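Local coordinates for transcription inhibitor protein Gfh1 (Thermus thermophilus, PDB 2F23) that inhibits all catalytic activities of RNA polymerase by partly occluding its substrate-binding site and preventing NTP binding, at residues M16-R21 with E59-S64; E35-S40 with S46-A51; G126-G131 with L138-P143. All blocks are in the same frame, centred on the assembly; numbering follows the deposited sequence.

Interaction 1 (M16-R21 with E59-S64); sequences MQQLER and EARIDS
Within the antiparallel coiled coil that forms the N-terminal domain of GreA/GreB-family proteins, L19 of one long helix packs against I62 of the other. The CA atoms of this pair are 6.3 Å apart, the closest backbone approach of 16-21 to 59-64.

The apolar part of the contact centres on one methyl pair. L19 CD1 reaches I62 CG2 at 3.9 Å, the two side chains crossing at about a right angle. CG of L19 stands anti to the backbone N (chi1 174°), which brings CD1 across to I62. Both residues are buried and pack further along the interface, L19 on E66 and L69, I62 on E22, R23 and L26.

The polar part lies at one flank. Q18 extends fully and R61 bends at chi3, their chains crossing at about a right angle with amide and guanidinium planes 59° apart. Q18 has a second polar tie on its amide nitrogen, NE2, which hydrogen-bonds E148 in the C-terminal part of the chain.

Water 1 joins the two side chains: it donates to Q18 OE1 at 3.0 Å and accepts from R61 NH2 at 2.8 Å, lying at the guanidinium edge and in its plane.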
loop_
_atom_site.group_PDB
_atom_site.type_symbol
_atom_site.label_atom_id
_atom_site.label_comp_id
_atom_site.label_asym_id
_atom_site.label_seq_id
_atom_site.Cartn_x
_atom_site.Cartn_y
_atom_site.Cartn_z
ATOM N N MET A 16 10.067 3.574 -1.342
ATOM C CA MET A 16 11.455 3.139 -1.486
ATOM C C MET A 16 11.927 2.510 -0.184
ATOM O O MET A 16 12.641 1.505 -0.194
ATOM C CB MET A 16 12.377 4.305 -1.851
ATOM C CG MET A 16 13.850 3.903 -2.017
ATOM S SD MET A 16 14.144 2.652 -3.321
ATOM C CE MET A 16 13.473 3.537 -4.683
ATOM N N GLN A 17 11.536 3.108 0.937
ATOM C CA GLN A 17 11.915 2.567 2.240
ATOM C C GLN A 17 11.280 1.191 2.385
ATOM O O GLN A 17 11.910 0.260 2.880
ATOM C CB GLN A 17 11.439 3.482 3.372
ATOM C CG GLN A 17 12.049 4.876 3.323
ATOM C CD GLN A 17 11.485 5.809 4.377
ATOM O OE1 GLN A 17 10.285 5.812 4.642
ATOM N NE2 GLN A 17 12.351 6.623 4.971
ATOM N N GLN A 18 10.031 1.063 1.948
ATOM C CA GLN A 18 9.348 -0.221 2.034
ATOM C C GLN A 18 10.071 -1.246 1.169
ATOM O O GLN A 18 10.216 -2.408 1.560
ATOM C CB GLN A 18 7.897 -0.096 1.577
ATOM C CG GLN A 18 7.114 -1.387 1.754
ATOM C CD GLN A 18 5.680 -1.273 1.288
ATOM O OE1 GLN A 18 4.877 -2.184 1.491
ATOM N NE2 GLN A 18 5.349 -0.153 0.656
ATOM N N LEU A 19 10.512 -0.822 -0.011
ATOM C CA LEU A 19 11.233 -1.710 -0.916
ATOM C C LEU A 19 12.526 -2.207 -0.267
ATOM O O LEU A 19 12.872 -3.378 -0.377
ATOM C CB LEU A 19 11.555 -0.991 -2.229
ATOM C CG LEU A 19 12.441 -1.725 -3.242
ATOM C CD1 LEU A 19 11.851 -3.087 -3.565
ATOM C CD2 LEU A 19 12.556 -0.884 -4.506
ATOM N N GLU A 20 13.238 -1.315 0.414
ATOM C CA GLU A 20 14.479 -1.712 1.070
ATOM C C GLU A 20 14.199 -2.773 2.126
ATOM O O GLU A 20 14.948 -3.743 2.255
ATOM C CB GLU A 20 15.151 -0.497 1.711
ATOM C CG GLU A 20 15.521 0.589 0.717
ATOM C CD GLU A 20 16.592 0.152 -0.266
ATOM O OE1 GLU A 20 16.406 -0.881 -0.947
ATOM O OE2 GLU A 20 17.622 0.851 -0.364
ATOM N N ARG A 21 13.116 -2.591 2.876
ATOM C CA ARG A 21 12.749 -3.543 3.913
ATOM C C ARG A 21 12.374 -4.879 3.279
ATOM O O ARG A 21 12.729 -5.938 3.793
ATOM C CB ARG A 21 11.586 -2.998 4.750
ATOM C CG ARG A 21 11.998 -1.969 5.809
ATOM C CD ARG A 21 12.857 -0.853 5.222
ATOM N NE ARG A 21 13.208 0.176 6.200
ATOM C CZ ARG A 21 12.332 0.990 6.782
ATOM N NH1 ARG A 21 11.042 0.900 6.493
ATOM N NH2 ARG A 21 12.749 1.901 7.652
ATOM N N GLU A 59 8.843 -11.743 -3.193
ATOM C CA GLU A 59 9.245 -11.376 -4.546
ATOM C C GLU A 59 8.144 -10.626 -5.281
ATOM O O GLU A 59 8.425 -9.678 -6.012
ATOM C CB GLU A 59 9.641 -12.623 -5.335
ATOM C CG GLU A 59 10.848 -13.326 -4.754
ATOM C CD GLU A 59 11.146 -14.636 -5.443
ATOM O OE1 GLU A 59 10.190 -15.389 -5.722
ATOM O OE2 GLU A 59 12.335 -14.919 -5.689
ATOM N N ALA A 60 6.897 -11.042 -5.080
ATOM C CA ALA A 60 5.762 -10.397 -5.734
ATOM C C ALA A 60 5.597 -8.960 -5.252
ATOM O O ALA A 60 5.247 -8.074 -6.029
ATOM C CB ALA A 60 4.486 -11.186 -5.474
ATOM N N ARG A 61 5.836 -8.729 -3.966
ATOM C CA ARG A 61 5.714 -7.385 -3.419
ATOM C C ARG A 61 6.823 -6.516 -3.998
ATOM O O ARG A 61 6.589 -5.373 -4.388
ATOM C CB ARG A 61 5.810 -7.420 -1.889
ATOM C CG ARG A 61 4.652 -8.145 -1.211
ATOM C CD ARG A 61 4.926 -8.366 0.267
ATOM N NE ARG A 61 4.855 -7.138 1.057
ATOM C CZ ARG A 61 3.722 -6.525 1.386
ATOM N NH1 ARG A 61 2.557 -7.018 0.993
ATOM N NH2 ARG A 61 3.755 -5.426 2.128
ATOM N N ILE A 62 8.032 -7.065 -4.066
ATOM C CA ILE A 62 9.166 -6.327 -4.609
ATOM C C ILE A 62 8.940 -5.951 -6.067
ATOM O O ILE A 62 9.278 -4.842 -6.481
ATOM C CB ILE A 62 10.470 -7.139 -4.489
ATOM C CG1 ILE A 62 10.889 -7.200 -3.020
ATOM C CG2 ILE A 62 11.571 -6.507 -5.339
ATOM C CD1 ILE A 62 12.082 -8.082 -2.752
ATOM N N ASP A 63 8.374 -6.868 -6.845
ATOM C CA ASP A 63 8.120 -6.576 -8.253
ATOM C C ASP A 63 7.132 -5.425 -8.396
ATOM O O ASP A 63 7.303 -4.549 -9.246
ATOM C CB ASP A 63 7.585 -7.813 -8.981
ATOM C CG ASP A 63 8.642 -8.887 -9.153
ATOM O OD1 ASP A 63 9.808 -8.534 -9.432
ATOM O OD2 ASP A 63 8.307 -10.083 -9.021
ATOM N N SER A 64 6.096 -5.425 -7.566
ATOM C CA SER A 64 5.101 -4.363 -7.615
ATOM C C SER A 64 5.713 -3.030 -7.205
ATOM O O SER A 64 5.452 -1.999 -7.830
ATOM C CB SER A 64 3.920 -4.701 -6.704
ATOM O OG SER A 64 3.195 -5.809 -7.210
HETATM O O HOH W 1 5.872 -4.193 3.475
#

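Interaction 2 (E35-S40 with S46-A51); sequences ELMESS and SGLEAA
L36 and L48 interlock where helix 9-37 ends and helix 46-71 begins, at the tip of the helical hairpin. In GreA/GreB-family factors this tip is the end that enters the RNA polymerase channel, consistent with the occlusion of the substrate site. The backbones come nearest at this leucine pair, CA to CA 6.3 Å. CB of L36 heads toward the facing helix, whereas L48 starts off to the side and swings only its end across.

The main bump is L48 CD2, brought over L36 CB with chi1 of L48 at -84°. It enters the hollow between L36 and M37, pressing on L36 CB at 3.4 Å, closer than usual for two carbons, and lying 3.7 Å from L36 C. The M37 side chain supplies the other wall: its CG is 3.9 Å from L48 CD2, and the two side chains cross at about a right angle. One methyl group is thus received by the base of one side chain, the stem of the next and the backbone between them.

A second bump fits in the reverse direction. L36 CD1 settles over the shallow surface made by G47 and A51, one helical turn apart, with G47 O at 3.5 Å and A51 CB at 3.7 Å. G47 brings no side chain to this surface and A51 only a methyl group, which leaves its floor low. L33, one turn before M37, touches both L48 and A51 and continues the packing down the hairpin.

Beyond M37, S39 OG donates to L36 O at 2.6 Å, with a C=O...donor angle of 128°, tying the departing chain back to the final turn of its helix. No hydrogen bond crosses between 35-40 and 46-51, so what joins them directly is van der Waals contact, L36 CD1 on G47 O included.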
loop_
_atom_site.group_PDB
_atom_site.type_symbol
_atom_site.label_atom_id
_atom_site.label_comp_id
_atom_site.label_asym_id
_atom_site.label_seq_id
_atom_site.Cartn_x
_atom_site.Cartn_y
_atom_site.Cartn_z
ATOM N N GLU A 35 18.998 -23.159 3.184
ATOM C CA GLU A 35 19.319 -24.018 4.320
ATOM C C GLU A 35 18.481 -25.297 4.284
ATOM O O GLU A 35 18.994 -26.392 4.521
ATOM C CB GLU A 35 19.055 -23.287 5.645
ATOM C CG GLU A 35 19.712 -21.920 5.781
ATOM C CD GLU A 35 21.225 -21.973 5.757
ATOM O OE1 GLU A 35 21.794 -22.408 4.733
ATOM O OE2 GLU A 35 21.848 -21.572 6.763
ATOM N N LEU A 36 17.191 -25.155 3.985
ATOM C CA LEU A 36 16.291 -26.301 3.927
ATOM C C LEU A 36 16.607 -27.215 2.751
ATOM O O LEU A 36 16.431 -28.434 2.836
ATOM C CB LEU A 36 14.836 -25.831 3.838
ATOM C CG LEU A 36 14.280 -25.120 5.073
ATOM C CD1 LEU A 36 12.860 -24.658 4.793
ATOM C CD2 LEU A 36 14.307 -26.056 6.275
ATOM N N MET A 37 17.070 -26.627 1.654
ATOM C CA MET A 37 17.409 -27.401 0.468
ATOM C C MET A 37 18.656 -28.240 0.736
ATOM O O MET A 37 18.806 -29.336 0.192
ATOM C CB MET A 37 17.632 -26.467 -0.731
ATOM C CG MET A 37 16.373 -25.709 -1.157
ATOM S SD MET A 37 16.560 -24.643 -2.625
ATOM C CE MET A 37 16.766 -25.859 -3.838
ATOM N N GLU A 38 19.536 -27.734 1.596
ATOM C CA GLU A 38 20.767 -28.445 1.933
ATOM C C GLU A 38 20.667 -29.246 3.232
ATOM O O GLU A 38 21.644 -29.856 3.665
ATOM C CB GLU A 38 21.938 -27.460 2.040
ATOM C CG GLU A 38 22.210 -26.663 0.772
ATOM C CD GLU A 38 23.537 -25.925 0.821
ATOM O OE1 GLU A 38 24.587 -26.597 0.911
ATOM O OE2 GLU A 38 23.533 -24.677 0.771
ATOM N N SER A 39 19.491 -29.247 3.853
ATOM C CA SER A 39 19.293 -29.976 5.103
ATOM C C SER A 39 19.351 -31.485 4.881
ATOM O O SER A 39 18.983 -31.977 3.816
ATOM C CB SER A 39 17.948 -29.601 5.732
ATOM O OG SER A 39 16.865 -29.995 4.906
ATOM N N SER A 40 19.812 -32.212 5.895
ATOM C CA SER A 40 19.926 -33.664 5.809
ATOM C C SER A 40 18.761 -34.373 6.493
ATOM O O SER A 40 18.553 -35.572 6.298
ATOM C CB SER A 40 21.244 -34.127 6.435
ATOM O OG SER A 40 21.312 -33.774 7.807
ATOM N N SER A 46 6.885 -30.219 3.706
ATOM C CA SER A 46 6.036 -29.126 4.175
ATOM C C SER A 46 6.826 -27.842 4.431
ATOM O O SER A 46 6.398 -26.748 4.040
ATOM C CB SER A 46 5.315 -29.533 5.462
ATOM O OG SER A 46 4.536 -28.465 5.969
ATOM N N GLY A 47 7.971 -27.984 5.094
ATOM C CA GLY A 47 8.804 -26.835 5.402
ATOM C C GLY A 47 9.363 -26.166 4.164
ATOM O O GLY A 47 9.401 -24.937 4.078
ATOM N N LEU A 48 9.802 -26.969 3.202
ATOM C CA LEU A 48 10.349 -26.437 1.962
ATOM C C LEU A 48 9.275 -25.687 1.186
ATOM O O LEU A 48 9.523 -24.609 0.649
ATOM C CB LEU A 48 10.900 -27.569 1.091
ATOM C CG LEU A 48 12.324 -28.055 1.361
ATOM C CD1 LEU A 48 12.589 -29.318 0.560
ATOM C CD2 LEU A 48 13.322 -26.964 0.977
ATOM N N GLU A 49 8.080 -26.260 1.119
ATOM C CA GLU A 49 6.993 -25.621 0.394
ATOM C C GLU A 49 6.625 -24.283 1.020
ATOM O O GLU A 49 6.383 -23.306 0.309
ATOM C CB GLU A 49 5.773 -26.543 0.342
ATOM C CG GLU A 49 5.955 -27.737 -0.587
ATOM C CD GLU A 49 6.348 -27.325 -1.999
ATOM O OE1 GLU A 49 5.638 -26.488 -2.597
ATOM O OE2 GLU A 49 7.368 -27.841 -2.512
ATOM N N ALA A 50 6.597 -24.237 2.348
ATOM C CA ALA A 50 6.265 -23.003 3.055
ATOM C C ALA A 50 7.343 -21.956 2.795
ATOM O O ALA A 50 7.043 -20.774 2.627
ATOM C CB ALA A 50 6.137 -23.271 4.560
ATOM N N ALA A 51 8.599 -22.397 2.761
ATOM C CA ALA A 51 9.719 -21.494 2.518
ATOM C C ALA A 51 9.651 -20.929 1.105
ATOM O O ALA A 51 9.923 -19.749 0.888
ATOM C CB ALA A 51 11.038 -22.226 2.730
#

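Interaction 3 (G126-G131 with L138-P143); sequences GKALLG and LSLDTP
The last turn of a short helix lies against an extended strand, with A128 facing L140 across a CA separation of 6.9 Å, the smallest between the two segments. In this turn of helix 124-129, G126 O accepts from both L129 N and L130 N, at 3.1 and 3.2 Å, and L130 is the first residue to leave helical backbone angles. G131 follows with a positive phi of 83°, a conformation that suits glycine because a CB there would be jammed against the preceding carbonyl. Facing the helix, 138-142 is extended; L138 and L140, two positions apart, both direct CB toward the helix, while S139 between them points away.

The side-chain contact is mainly apolar. A128 offers its methyl group directly: CB meets L140 CD2 at 3.6 Å. L129 begins to one side of the strand, with CG beside the backbone N (chi1 -74°), and CD2 is the branch that turns to touch both leucines, 3.8 Å from L138 CD1 and 4.0 Å from L140 CD1. It runs oblique to L138 and about perpendicular to L140. The two methyl groups of L140 therefore divide the work, CD2 on A128 and CD1 on L129. L138 also spreads both its methyl groups beneath the helix end, each 4.0 Å from A128 O; these are packing contacts, and no hydrogen bond joins the helix segment to the strand segment.

In the C-terminal domain, related to the FKBP fold, this places the helix against an outer strand of the mixed sheet. Strand 137-142 pairs antiparallel with 145-155 through backbone bonds of L138 with F149 and of L140 with R147. The same layer of side chains continues across the sheet, with L138 on V151, L140 on F149, and L129 reaching V102 of strand 99-105.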
loop_
_atom_site.group_PDB
_atom_site.type_symbol
_atom_site.label_atom_id
_atom_site.label_comp_id
_atom_site.label_asym_id
_atom_site.label_seq_id
_atom_site.Cartn_x
_atom_site.Cartn_y
_atom_site.Cartn_z
ATOM N N GLY A 126 -10.198 8.419 8.447
ATOM C CA GLY A 126 -10.506 9.794 8.095
ATOM C C GLY A 126 -9.392 10.751 8.461
ATOM O O GLY A 126 -8.962 11.556 7.636
ATOM N N LYS A 127 -8.922 10.666 9.701
ATOM C CA LYS A 127 -7.855 11.542 10.153
ATOM C C LYS A 127 -6.558 11.300 9.401
ATOM O O LYS A 127 -5.759 12.219 9.223
ATOM C CB LYS A 127 -7.608 11.370 11.656
ATOM C CG LYS A 127 -8.646 12.049 12.545
ATOM C CD LYS A 127 -8.099 12.256 13.953
ATOM C CE LYS A 127 -9.064 13.031 14.845
ATOM N NZ LYS A 127 -10.183 12.204 15.364
ATOM N N ALA A 128 -6.346 10.063 8.966
ATOM C CA ALA A 128 -5.135 9.712 8.236
ATOM C C ALA A 128 -5.136 10.287 6.820
ATOM O O ALA A 128 -4.077 10.481 6.224
ATOM C CB ALA A 128 -4.982 8.193 8.185
ATOM N N LEU A 129 -6.324 10.562 6.291
ATOM C CA LEU A 129 -6.470 11.103 4.939
ATOM C C LEU A 129 -6.412 12.629 4.897
ATOM O O LEU A 129 -5.882 13.218 3.955
ATOM C CB LEU A 129 -7.800 10.634 4.337
ATOM C CG LEU A 129 -7.898 9.171 3.895
ATOM C CD1 LEU A 129 -9.358 8.775 3.722
ATOM C CD2 LEU A 129 -7.122 8.988 2.600
ATOM N N LEU A 130 -6.949 13.272 5.925
ATOM C CA LEU A 130 -6.966 14.728 5.980
ATOM C C LEU A 130 -5.620 15.392 5.710
ATOM O O LEU A 130 -4.597 15.017 6.289
ATOM C CB LEU A 130 -7.478 15.198 7.343
ATOM C CG LEU A 130 -8.929 14.886 7.711
ATOM C CD1 LEU A 130 -9.217 15.409 9.117
ATOM C CD2 LEU A 130 -9.868 15.543 6.709
ATOM N N GLY A 131 -5.632 16.378 4.817
ATOM C CA GLY A 131 -4.429 17.123 4.505
ATOM C C GLY A 131 -3.471 16.520 3.501
ATOM O O GLY A 131 -2.417 17.100 3.230
ATOM N N LEU A 138 -0.273 6.239 1.944
ATOM C CA LEU A 138 -0.751 6.124 3.314
ATOM C C LEU A 138 -1.113 4.709 3.723
ATOM O O LEU A 138 -1.509 3.896 2.897
ATOM C CB LEU A 138 -1.997 6.998 3.473
ATOM C CG LEU A 138 -1.909 8.403 2.868
ATOM C CD1 LEU A 138 -3.306 8.974 2.640
ATOM C CD2 LEU A 138 -1.090 9.288 3.785
ATOM N N SER A 139 -0.963 4.423 5.014
ATOM C CA SER A 139 -1.356 3.127 5.555
ATOM C C SER A 139 -2.691 3.444 6.226
ATOM O O SER A 139 -2.752 4.268 7.142
ATOM C CB SER A 139 -0.336 2.630 6.580
ATOM O OG SER A 139 0.880 2.265 5.945
ATOM N N LEU A 140 -3.761 2.805 5.764
ATOM C CA LEU A 140 -5.087 3.081 6.301
ATOM C C LEU A 140 -5.752 1.900 6.984
ATOM O O LEU A 140 -5.609 0.756 6.556
ATOM C CB LEU A 140 -6.001 3.590 5.184
ATOM C CG LEU A 140 -5.500 4.815 4.413
ATOM C CD1 LEU A 140 -6.440 5.114 3.259
ATOM C CD2 LEU A 140 -5.399 6.012 5.351
ATOM N N ASP A 141 -6.487 2.205 8.048
ATOM C CA ASP A 141 -7.208 1.204 8.818
ATOM C C ASP A 141 -8.610 1.096 8.231
ATOM O O ASP A 141 -9.522 1.827 8.624
ATOM C CB ASP A 141 -7.280 1.630 10.286
ATOM C CG ASP A 141 -5.904 1.772 10.918
ATOM O OD1 ASP A 141 -5.188 0.754 11.018
ATOM O OD2 ASP A 141 -5.538 2.897 11.315
ATOM N N THR A 142 -8.773 0.183 7.280
ATOM C CA THR A 142 -10.053 -0.015 6.613
ATOM C C THR A 142 -10.855 -1.113 7.301
ATOM O O THR A 142 -10.353 -1.784 8.199
ATOM C CB THR A 142 -9.844 -0.424 5.144
ATOM O OG1 THR A 142 -9.387 -1.780 5.087
ATOM C CG2 THR A 142 -8.807 0.475 4.486
ATOM N N PRO A 143 -12.118 -1.308 6.890
ATOM C CA PRO A 143 -12.931 -2.355 7.516
ATOM C C PRO A 143 -12.393 -3.754 7.212
ATOM O O PRO A 143 -12.795 -4.737 7.838
ATOM C CB PRO A 143 -14.319 -2.113 6.924
ATOM C CG PRO A 143 -14.018 -1.503 5.584
ATOM C CD PRO A 143 -12.913 -0.536 5.919
#

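How the interactions relate
Interactions 1 and 2 sample the same pair of helices, 9-37 and 46-71, at two levels with centres 24 Å apart; in sequence, both segments of interaction 2 fall between those of interaction 1. The centre of interaction 2, at the hairpin tip, lies about 30 Å from the centre of the chain, and that of interaction 1 about 11 Å from it. Interaction 3 belongs to the C-terminal domain, its centre 21 Å from that of interaction 1 and 40 Å from that of interaction 2. None of the three touches another: even interactions 1 and 3 leave about 7 Å between nearest atoms. Interaction 1 is also tied to the C-terminal part, whose orientation relative to the helices may be what the pH-induced switch changes.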